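Local structure of quinoline 2-oxidoreductase medium subunit (1T3Q) at residues Gln64-Ala73 with Leu166-Pro174; Met128-Ile137 with Ser145-Lys153. The protein serves as the medium, flavin-carrying subunit of the molybdenum hydroxylase quinoline 2-oxidoreductase, binding FAD and probably taking part in its electron transfer. One frame throughout, in Å; residues are numbered along the deposited sequence.

Contact 1 of 2, residues Gln64-Ala73 with Leu166-Pro174; sequences QSAGILSVGA and LVRVEIPIP. With FAD (flavin-adenine dinucleotide), chain R.
R168 and S70 meet because of their first torsions: the arginine's CG stands between its own backbone N and carbonyl carbon (chi1 62°), and the serine's OG lies opposite its backbone N (chi1 -179°), which brings S70 OG within 3.3 Å of R168 CD. The two belong to neighbouring antiparallel strands, 68-72 and 166-172, inside the five-stranded sheet of the FAD-binding domain. L69 with I171 and V71 with V169 are the hydrogen-bonded pairs between these two strands, each closed by two N-H...O=C bonds; the straightest runs from V71 N to V169 O, 2.8 Å. Beyond them the pairing goes on at both ends, with I173 N giving to G67 O at 2.7 Å and A73 N to V167 O at 2.9 Å, the latter donor lying above the carbonyl plane. G67 turns the chain with positive phi, which glycine tolerates easily, and the I173 side chain lies against its backbone.

Side chains alternate between two environments. L69, V71, V169 and I171 face the helices, where branched and aliphatic groups suit a buried layer: V71 and V169 rest on L111 of helix 111-117, and L69 on V86 and C89 of helix 84-89. On the other face, less buried, S70, R168 and E170 are polar. R168 extends from CG to NE and reaches E170 along its own strand, in a salt bridge with NE 2.9 Å from OE1; the carboxylate oxygen sits in the guanidinium plane, and Y136 adds a cation-pi contact to this arginine. At the far end L166 hydrogen-bonds the adenine edge of FAD through its backbone: FAD N6A donates to L166 O at 3.0 Å, while L166 N donates to FAD N1A at 2.9 Å.

Contact 2 of 2, residues Met128-Ile137 with Ser145-Lys153; sequences MATLGATMYI and SVSATDFMK
M135 and V146 form a hydrogen-bonded pair of the antiparallel beta hairpin, strands 134-139 and 142-147, with M135 N 2.7 Å from V146 O and V146 N returning to M135 O; A148 N then gives to A133 O. The M135 side chain, long and flexible, bends at chi2 (70°) and crosses F151 at about a right angle. Its CG lies over one face of the ring, 4.2 Å from the centroid, and SD stands obliquely to it in a Met-aromatic contact. I137 CD1 meets the same ring at the edge, in plane, 3.8 Å from CE1, and also touches V146 CG1. On the opposite sheet face, S145 CB lies over one face of the Y136 ring in a CH-pi contact.

A148 is small enough to let its CB pack 3.8 Å from M128 CB, drawing helix 148-151 against helix 123-130. Near this junction one water donates to A129 O and lies 2.6 Å from T149 OG1. Both helix ends are finished locally: G132, with positive phi, closes the earlier one in a Schellman motif, and S147 N-caps the later one, its OG accepting from D150 N. Around this hairpin, L115 of helix 111-117 touches M128, M135 and F151, while strand 165-172 flanks strand 134-139 on the side away from strand 142-147.

After an N-terminal part of short strands and helices, the chain makes strands 62-65 and 68-72, then runs through a series of helices, among them 84-89 and 111-117, before helix 123-130 leads into the hairpin of contact 2. That contact closes a short loop of seven residues. Only afterwards does strand 165-172 return to pair with 68-72, so contact 1 closes a far longer loop, 92 residues, within which contact 2 is wholly nested. Strand 165-172 slots between 68-72 and 134-139 and so unites strands 62-65 and 68-72 with the hairpin in one sheet: V167 N lies 2.8 Å from Y136 O, and E170 N 2.9 Å from T134 O, both probable hydrogen bonds.

Contact 1 of 2, residues Gln64-Ala73 with Leu166-Pro174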
loop_
_atom_site.group_PDB
_atom_site.type_symbol
_atom_site.label_atom_id
_atom_site.label_comp_id
_atom_site.label_asym_id
_atom_site.label_seq_id
_atom_site.Cartn_x
_atom_site.Cartn_y
_atom_site.Cartn_z
ATOM N N GLN C 64 -54.445 -25.535 8.960
ATOM C CA GLN C 64 -55.290 -25.921 10.080
ATOM C C GLN C 64 -56.378 -26.864 9.574
ATOM O O GLN C 64 -56.842 -26.737 8.441
ATOM C CB GLN C 64 -55.929 -24.686 10.717
ATOM C CG GLN C 64 -57.416 -24.545 10.440
ATOM C CD GLN C 64 -58.018 -23.333 11.106
ATOM O OE1 GLN C 64 -57.687 -22.199 10.766
ATOM N NE2 GLN C 64 -58.904 -23.564 12.069
ATOM N N SER C 65 -56.782 -27.808 10.416
ATOM C CA SER C 65 -57.814 -28.761 10.034
ATOM C C SER C 65 -58.333 -29.544 11.230
ATOM O O SER C 65 -57.567 -30.194 11.938
ATOM C CB SER C 65 -57.272 -29.737 8.988
ATOM O OG SER C 65 -58.253 -30.694 8.624
ATOM N N ALA C 66 -59.643 -29.468 11.442
ATOM C CA ALA C 66 -60.297 -30.177 12.533
ATOM C C ALA C 66 -59.615 -29.982 13.883
ATOM O O ALA C 66 -59.089 -30.936 14.452
ATOM C CB ALA C 66 -60.365 -31.669 12.207
ATOM N N GLY C 67 -59.623 -28.756 14.389
ATOM C CA GLY C 67 -59.020 -28.486 15.684
ATOM C C GLY C 67 -57.516 -28.655 15.847
ATOM O O GLY C 67 -57.009 -28.672 16.976
ATOM N N ILE C 68 -56.782 -28.770 14.746
ATOM C CA ILE C 68 -55.333 -28.915 14.869
ATOM C C ILE C 68 -54.517 -28.088 13.876
ATOM O O ILE C 68 -54.809 -28.044 12.680
ATOM C CB ILE C 68 -54.914 -30.403 14.788
ATOM C CG1 ILE C 68 -53.742 -30.596 13.830
ATOM C CG2 ILE C 68 -56.091 -31.249 14.381
ATOM C CD1 ILE C 68 -53.284 -32.035 13.758
ATOM N N LEU C 69 -53.486 -27.433 14.399
ATOM C CA LEU C 69 -52.605 -26.583 13.614
ATOM C C LEU C 69 -51.415 -27.407 13.147
ATOM O O LEU C 69 -50.744 -28.039 13.962
ATOM C CB LEU C 69 -52.123 -25.422 14.484
ATOM C CG LEU C 69 -51.549 -24.148 13.865
ATOM C CD1 LEU C 69 -50.427 -23.676 14.771
ATOM C CD2 LEU C 69 -51.037 -24.379 12.454
ATOM N N SER C 70 -51.176 -27.420 11.840
ATOM C CA SER C 70 -50.055 -28.159 11.275
ATOM C C SER C 70 -48.962 -27.171 10.858
ATOM O O SER C 70 -49.191 -26.286 10.029
ATOM C CB SER C 70 -50.513 -28.980 10.063
ATOM O OG SER C 70 -49.433 -29.722 9.514
ATOM N N VAL C 71 -47.778 -27.315 11.450
ATOM C CA VAL C 71 -46.650 -26.439 11.135
ATOM C C VAL C 71 -45.490 -27.268 10.591
ATOM O O VAL C 71 -45.016 -28.188 11.255
ATOM C CB VAL C 71 -46.168 -25.671 12.388
ATOM C CG1 VAL C 71 -45.022 -24.729 12.018
ATOM C CG2 VAL C 71 -47.320 -24.892 12.994
ATOM N N GLY C 72 -45.050 -26.939 9.380
ATOM C CA GLY C 72 -43.956 -27.663 8.757
ATOM C C GLY C 72 -42.638 -27.432 9.473
ATOM O O GLY C 72 -42.429 -26.380 10.073
ATOM N N ALA C 73 -41.749 -28.418 9.401
ATOM C CA ALA C 73 -40.448 -28.339 10.057
ATOM C C ALA C 73 -39.587 -27.150 9.626
ATOM O O ALA C 73 -38.789 -26.644 10.419
ATOM C CB ALA C 73 -39.680 -29.637 9.829
ATOM N N LEU C 166 -37.730 -34.884 10.508
ATOM C CA LEU C 166 -38.923 -34.364 11.158
ATOM C C LEU C 166 -39.609 -33.598 10.031
ATOM O O LEU C 166 -39.012 -32.705 9.433
ATOM C CB LEU C 166 -38.540 -33.396 12.283
ATOM C CG LEU C 166 -39.483 -33.262 13.482
ATOM C CD1 LEU C 166 -39.084 -32.037 14.293
ATOM C CD2 LEU C 166 -40.921 -33.150 13.027
ATOM N N VAL C 167 -40.853 -33.943 9.729
ATOM C CA VAL C 167 -41.559 -33.286 8.639
ATOM C C VAL C 167 -42.469 -32.150 9.073
ATOM O O VAL C 167 -42.489 -31.086 8.456
ATOM C CB VAL C 167 -42.388 -34.308 7.842
ATOM C CG1 VAL C 167 -43.243 -33.596 6.802
ATOM C CG2 VAL C 167 -41.453 -35.302 7.178
ATOM N N ARG C 168 -43.240 -32.379 10.123
ATOM C CA ARG C 168 -44.146 -31.352 10.606
ATOM C C ARG C 168 -44.551 -31.635 12.035
ATOM O O ARG C 168 -44.314 -32.720 12.563
ATOM C CB ARG C 168 -45.401 -31.281 9.728
ATOM C CG ARG C 168 -46.228 -32.558 9.730
ATOM C CD ARG C 168 -47.584 -32.359 9.061
ATOM N NE ARG C 168 -48.392 -33.573 9.154
ATOM C CZ ARG C 168 -48.145 -34.685 8.469
ATOM N NH1 ARG C 168 -48.925 -35.744 8.622
ATOM N NH2 ARG C 168 -47.130 -34.734 7.617
ATOM N N VAL C 169 -45.150 -30.631 12.656
ATOM C CA VAL C 169 -45.617 -30.739 14.018
ATOM C C VAL C 169 -47.087 -30.378 13.985
ATOM O O VAL C 169 -47.479 -29.395 13.358
ATOM C CB VAL C 169 -44.889 -29.753 14.947
ATOM C CG1 VAL C 169 -45.443 -29.877 16.358
ATOM C CG2 VAL C 169 -43.395 -30.026 14.929
ATOM N N GLU C 170 -47.903 -31.190 14.639
ATOM C CA GLU C 170 -49.326 -30.921 14.685
ATOM C C GLU C 170 -49.680 -30.565 16.117
ATOM O O GLU C 170 -49.483 -31.356 17.036
ATOM C CB GLU C 170 -50.113 -32.137 14.180
ATOM C CG GLU C 170 -49.941 -32.351 12.671
ATOM C CD GLU C 170 -50.849 -33.424 12.085
ATOM O OE1 GLU C 170 -50.736 -33.682 10.869
ATOM O OE2 GLU C 170 -51.669 -34.006 12.827
ATOM N N ILE C 171 -50.174 -29.346 16.297
ATOM C CA ILE C 171 -50.539 -28.845 17.614
ATOM C C ILE C 171 -52.047 -28.763 17.782
ATOM O O ILE C 171 -52.725 -28.070 17.023
ATOM C CB ILE C 171 -49.975 -27.430 17.849
ATOM C CG1 ILE C 171 -48.483 -27.398 17.521
ATOM C CG2 ILE C 171 -50.206 -27.011 19.296
ATOM C CD1 ILE C 171 -47.874 -26.016 17.610
ATOM N N PRO C 172 -52.594 -29.473 18.779
ATOM C CA PRO C 172 -54.040 -29.433 19.005
ATOM C C PRO C 172 -54.413 -28.030 19.464
ATOM O O PRO C 172 -53.761 -27.476 20.349
ATOM C CB PRO C 172 -54.246 -30.457 20.119
ATOM C CG PRO C 172 -53.101 -31.402 19.944
ATOM C CD PRO C 172 -51.956 -30.467 19.657
ATOM N N ILE C 173 -55.440 -27.444 18.861
ATOM C CA ILE C 173 -55.863 -26.112 19.269
ATOM C C ILE C 173 -56.263 -26.223 20.740
ATOM O O ILE C 173 -57.222 -26.912 21.088
ATOM C CB ILE C 173 -57.051 -25.621 18.416
ATOM C CG1 ILE C 173 -56.599 -25.476 16.958
ATOM C CG2 ILE C 173 -57.566 -24.291 18.952
ATOM C CD1 ILE C 173 -57.689 -25.042 16.005
ATOM N N PRO C 174 -55.516 -25.551 21.629
ATOM C CA PRO C 174 -55.802 -25.596 23.066
ATOM C C PRO C 174 -57.160 -25.073 23.527
ATOM O O PRO C 174 -57.692 -24.104 22.990
ATOM C CB PRO C 174 -54.641 -24.805 23.670
ATOM C CG PRO C 174 -54.318 -23.814 22.594
ATOM C CD PRO C 174 -54.378 -24.657 21.346
HETATM P PA FAD R . -30.132 -26.097 12.328
HETATM O O1A FAD R . -29.122 -25.385 13.157
HETATM O O2A FAD R . -29.927 -26.219 11.011
HETATM O O5B FAD R . -29.931 -27.483 12.915
HETATM C C5B FAD R . -30.478 -27.963 14.186
HETATM C C4B FAD R . -30.151 -29.509 14.340
HETATM O O4B FAD R . -31.381 -30.228 13.931
HETATM C C3B FAD R . -29.006 -30.163 13.492
HETATM O O3B FAD R . -28.396 -31.219 14.170
HETATM C C2B FAD R . -29.768 -30.591 12.200
HETATM O O2B FAD R . -29.152 -31.674 11.550
HETATM C C1B FAD R . -31.081 -31.057 12.756
HETATM N N9A FAD R . -32.239 -30.826 11.894
HETATM C C8A FAD R . -32.706 -29.614 11.429
HETATM N N7A FAD R . -33.903 -29.702 10.852
HETATM C C5A FAD R . -34.228 -31.036 10.925
HETATM C C6A FAD R . -35.438 -31.805 10.491
HETATM N N6A FAD R . -36.464 -31.278 9.870
HETATM N N1A FAD R . -35.395 -33.166 10.764
HETATM C C2A FAD R . -34.332 -33.764 11.408
HETATM N N3A FAD R . -33.191 -33.147 11.831
HETATM C C4A FAD R . -33.156 -31.792 11.519
HETATM N N1 FAD R . -33.164 -21.122 20.618
HETATM C C2 FAD R . -34.088 -21.040 21.580
HETATM O O2 FAD R . -34.833 -21.954 21.831
HETATM N N3 FAD R . -34.115 -19.938 22.500
HETATM C C4 FAD R . -33.133 -18.949 22.492
HETATM O O4 FAD R . -33.184 -18.064 23.315
HETATM C C4X FAD R . -32.067 -19.069 21.492
HETATM N N5 FAD R . -31.064 -18.132 21.428
HETATM C C5X FAD R . -30.142 -18.230 20.403
HETATM C C6 FAD R . -29.100 -17.247 20.354
HETATM C C7 FAD R . -28.128 -17.265 19.353
HETATM C C7M FAD R . -27.031 -16.222 19.369
HETATM C C8 FAD R . -28.178 -18.302 18.295
HETATM C C8M FAD R . -27.163 -18.377 17.179
HETATM C C9 FAD R . -29.218 -19.270 18.316
HETATM C C9A FAD R . -30.191 -19.254 19.366
HETATM N N10 FAD R . -31.281 -20.227 19.480
HETATM C C10 FAD R . -32.168 -20.179 20.513
HETATM C "C1'" FAD R . -31.285 -21.385 18.547
HETATM C "C2'" FAD R . -32.329 -21.244 17.402
HETATM O "O2'" FAD R . -33.644 -21.449 17.929
HETATM C "C3'" FAD R . -31.954 -22.302 16.361
HETATM O "O3'" FAD R . -32.421 -21.802 15.101
HETATM C "C4'" FAD R . -32.594 -23.690 16.631
HETATM O "O4'" FAD R . -32.195 -24.208 17.903
HETATM C "C5'" FAD R . -32.106 -24.609 15.546
HETATM O "O5'" FAD R . -33.014 -24.467 14.294
HETATM P P FAD R . -32.372 -24.352 12.938
HETATM O O1P FAD R . -33.540 -24.291 11.947
HETATM O O2P FAD R . -31.423 -23.340 12.859
HETATM O O3P FAD R . -31.653 -25.612 12.685
#

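Contact 2 of 2, residues Met128-Ile137 with Ser145-Lys153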
loop_
_atom_site.group_PDB
_atom_site.type_symbol
_atom_site.label_atom_id
_atom_site.label_comp_id
_atom_site.label_asym_id
_atom_site.label_seq_id
_atom_site.Cartn_x
_atom_site.Cartn_y
_atom_site.Cartn_z
ATOM N N MET C 128 -43.937 -27.430 22.775
ATOM C CA MET C 128 -44.615 -28.486 22.030
ATOM C C MET C 128 -45.039 -29.632 22.944
ATOM O O MET C 128 -46.149 -30.150 22.822
ATOM C CB MET C 128 -43.715 -29.007 20.908
ATOM C CG MET C 128 -43.411 -27.974 19.835
ATOM S SD MET C 128 -44.900 -27.238 19.105
ATOM C CE MET C 128 -45.002 -25.664 20.001
ATOM N N ALA C 129 -44.161 -30.023 23.864
ATOM C CA ALA C 129 -44.476 -31.103 24.792
ATOM C C ALA C 129 -45.641 -30.691 25.677
ATOM O O ALA C 129 -46.584 -31.455 25.880
ATOM C CB ALA C 129 -43.257 -31.435 25.657
ATOM N N THR C 130 -45.568 -29.468 26.190
ATOM C CA THR C 130 -46.590 -28.923 27.066
ATOM C C THR C 130 -47.951 -28.792 26.382
ATOM O O THR C 130 -48.994 -28.992 27.010
ATOM C CB THR C 130 -46.145 -27.546 27.606
ATOM O OG1 THR C 130 -44.949 -27.710 28.380
ATOM C CG2 THR C 130 -47.218 -26.931 28.477
ATOM N N LEU C 131 -47.942 -28.454 25.100
ATOM C CA LEU C 131 -49.184 -28.304 24.353
ATOM C C LEU C 131 -49.680 -29.634 23.804
ATOM O O LEU C 131 -50.683 -29.687 23.094
ATOM C CB LEU C 131 -48.989 -27.310 23.207
ATOM C CG LEU C 131 -48.722 -25.877 23.665
ATOM C CD1 LEU C 131 -48.489 -24.992 22.458
ATOM C CD2 LEU C 131 -49.904 -25.377 24.488
ATOM N N GLY C 132 -48.971 -30.707 24.135
ATOM C CA GLY C 132 -49.360 -32.028 23.671
ATOM C C GLY C 132 -49.348 -32.175 22.162
ATOM O O GLY C 132 -50.257 -32.765 21.581
ATOM N N ALA C 133 -48.313 -31.652 21.517
ATOM C CA ALA C 133 -48.220 -31.748 20.070
ATOM C C ALA C 133 -47.729 -33.127 19.640
ATOM O O ALA C 133 -47.238 -33.912 20.453
ATOM C CB ALA C 133 -47.288 -30.669 19.533
ATOM N N THR C 134 -47.878 -33.413 18.352
ATOM C CA THR C 134 -47.436 -34.679 17.787
ATOM C C THR C 134 -46.432 -34.405 16.671
ATOM O O THR C 134 -46.654 -33.530 15.840
ATOM C CB THR C 134 -48.619 -35.470 17.185
ATOM O OG1 THR C 134 -49.580 -35.755 18.211
ATOM C CG2 THR C 134 -48.130 -36.777 16.570
ATOM N N MET C 135 -45.327 -35.141 16.660
ATOM C CA MET C 135 -44.326 -34.980 15.615
ATOM C C MET C 135 -44.497 -36.074 14.577
ATOM O O MET C 135 -44.745 -37.233 14.921
ATOM C CB MET C 135 -42.901 -35.083 16.173
ATOM C CG MET C 135 -42.321 -33.782 16.668
ATOM S SD MET C 135 -43.150 -33.262 18.141
ATOM C CE MET C 135 -41.921 -32.141 18.840
ATOM N N TYR C 136 -44.366 -35.700 13.310
ATOM C CA TYR C 136 -44.462 -36.668 12.228
ATOM C C TYR C 136 -43.075 -36.759 11.621
ATOM O O TYR C 136 -42.532 -35.773 11.123
ATOM C CB TYR C 136 -45.517 -36.235 11.214
ATOM C CG TYR C 136 -46.907 -36.349 11.797
ATOM C CD1 TYR C 136 -47.399 -35.382 12.674
ATOM C CD2 TYR C 136 -47.695 -37.474 11.550
ATOM C CE1 TYR C 136 -48.638 -35.533 13.297
ATOM C CE2 TYR C 136 -48.937 -37.637 12.172
ATOM C CZ TYR C 136 -49.399 -36.662 13.044
ATOM O OH TYR C 136 -50.614 -36.823 13.673
ATOM N N ILE C 137 -42.504 -37.958 11.699
ATOM C CA ILE C 137 -41.151 -38.222 11.236
ATOM C C ILE C 137 -41.096 -39.152 10.032
ATOM O O ILE C 137 -41.681 -40.236 10.048
ATOM C CB ILE C 137 -40.334 -38.838 12.388
ATOM C CG1 ILE C 137 -40.400 -37.908 13.607
ATOM C CG2 ILE C 137 -38.900 -39.074 11.948
ATOM C CD1 ILE C 137 -39.934 -38.538 14.907
ATOM N N SER C 145 -45.491 -41.253 13.840
ATOM C CA SER C 145 -45.790 -40.137 14.725
ATOM C C SER C 145 -45.364 -40.459 16.145
ATOM O O SER C 145 -45.311 -41.622 16.546
ATOM C CB SER C 145 -47.288 -39.810 14.695
ATOM O OG SER C 145 -48.058 -40.880 15.212
ATOM N N VAL C 146 -45.050 -39.419 16.904
ATOM C CA VAL C 146 -44.637 -39.581 18.285
ATOM C C VAL C 146 -45.038 -38.303 19.003
ATOM O O VAL C 146 -45.023 -37.226 18.406
ATOM C CB VAL C 146 -43.112 -39.793 18.379
ATOM C CG1 VAL C 146 -42.384 -38.606 17.786
ATOM C CG2 VAL C 146 -42.705 -40.016 19.820
ATOM N N SER C 147 -45.421 -38.412 20.270
ATOM C CA SER C 147 -45.821 -37.224 21.013
ATOM C C SER C 147 -44.602 -36.346 21.237
ATOM O O SER C 147 -43.467 -36.833 21.244
ATOM C CB SER C 147 -46.427 -37.602 22.366
ATOM O OG SER C 147 -45.425 -38.011 23.278
ATOM N N ALA C 148 -44.845 -35.052 21.416
ATOM C CA ALA C 148 -43.776 -34.093 21.650
ATOM C C ALA C 148 -43.017 -34.481 22.914
ATOM O O ALA C 148 -41.799 -34.324 22.989
ATOM C CB ALA C 148 -44.356 -32.689 21.795
ATOM N N THR C 149 -43.740 -34.995 23.906
ATOM C CA THR C 149 -43.114 -35.410 25.157
ATOM C C THR C 149 -42.126 -36.555 24.938
ATOM O O THR C 149 -41.032 -36.543 25.499
ATOM C CB THR C 149 -44.172 -35.841 26.200
ATOM O OG1 THR C 149 -45.011 -34.723 26.516
ATOM C CG2 THR C 149 -43.496 -36.330 27.479
ATOM N N ASP C 150 -42.506 -37.542 24.128
ATOM C CA ASP C 150 -41.613 -38.670 23.854
ATOM C C ASP C 150 -40.482 -38.268 22.923
ATOM O O ASP C 150 -39.388 -38.837 22.978
ATOM C CB ASP C 150 -42.369 -39.844 23.217
ATOM C CG ASP C 150 -43.147 -40.662 24.227
ATOM O OD1 ASP C 150 -42.749 -40.691 25.411
ATOM O OD2 ASP C 150 -44.150 -41.295 23.833
ATOM N N PHE C 151 -40.752 -37.296 22.058
ATOM C CA PHE C 151 -39.756 -36.825 21.104
ATOM C C PHE C 151 -38.537 -36.240 21.809
ATOM O O PHE C 151 -37.398 -36.555 21.455
ATOM C CB PHE C 151 -40.360 -35.762 20.185
ATOM C CG PHE C 151 -39.435 -35.320 19.087
ATOM C CD1 PHE C 151 -39.274 -36.096 17.941
ATOM C CD2 PHE C 151 -38.696 -34.146 19.211
ATOM C CE1 PHE C 151 -38.387 -35.710 16.938
ATOM C CE2 PHE C 151 -37.807 -33.753 18.213
ATOM C CZ PHE C 151 -37.652 -34.539 17.073
ATOM N N MET C 152 -38.790 -35.380 22.794
ATOM C CA MET C 152 -37.736 -34.724 23.563
ATOM C C MET C 152 -37.353 -35.602 24.740
ATOM O O MET C 152 -38.008 -35.580 25.777
ATOM C CB MET C 152 -38.226 -33.365 24.068
ATOM C CG MET C 152 -37.218 -32.638 24.934
ATOM S SD MET C 152 -35.698 -32.351 24.039
ATOM C CE MET C 152 -34.880 -31.171 25.155
ATOM N N LYS C 153 -36.282 -36.368 24.577
ATOM C CA LYS C 153 -35.837 -37.290 25.614
ATOM C C LYS C 153 -34.823 -36.713 26.595
ATOM O O LYS C 153 -34.601 -37.280 27.668
ATOM C CB LYS C 153 -35.260 -38.545 24.959
ATOM C CG LYS C 153 -36.223 -39.224 23.992
ATOM C CD LYS C 153 -35.608 -40.464 23.360
ATOM C CE LYS C 153 -35.335 -41.547 24.394
HETATM O O HOH W 1 -46.494 -33.993 24.538
#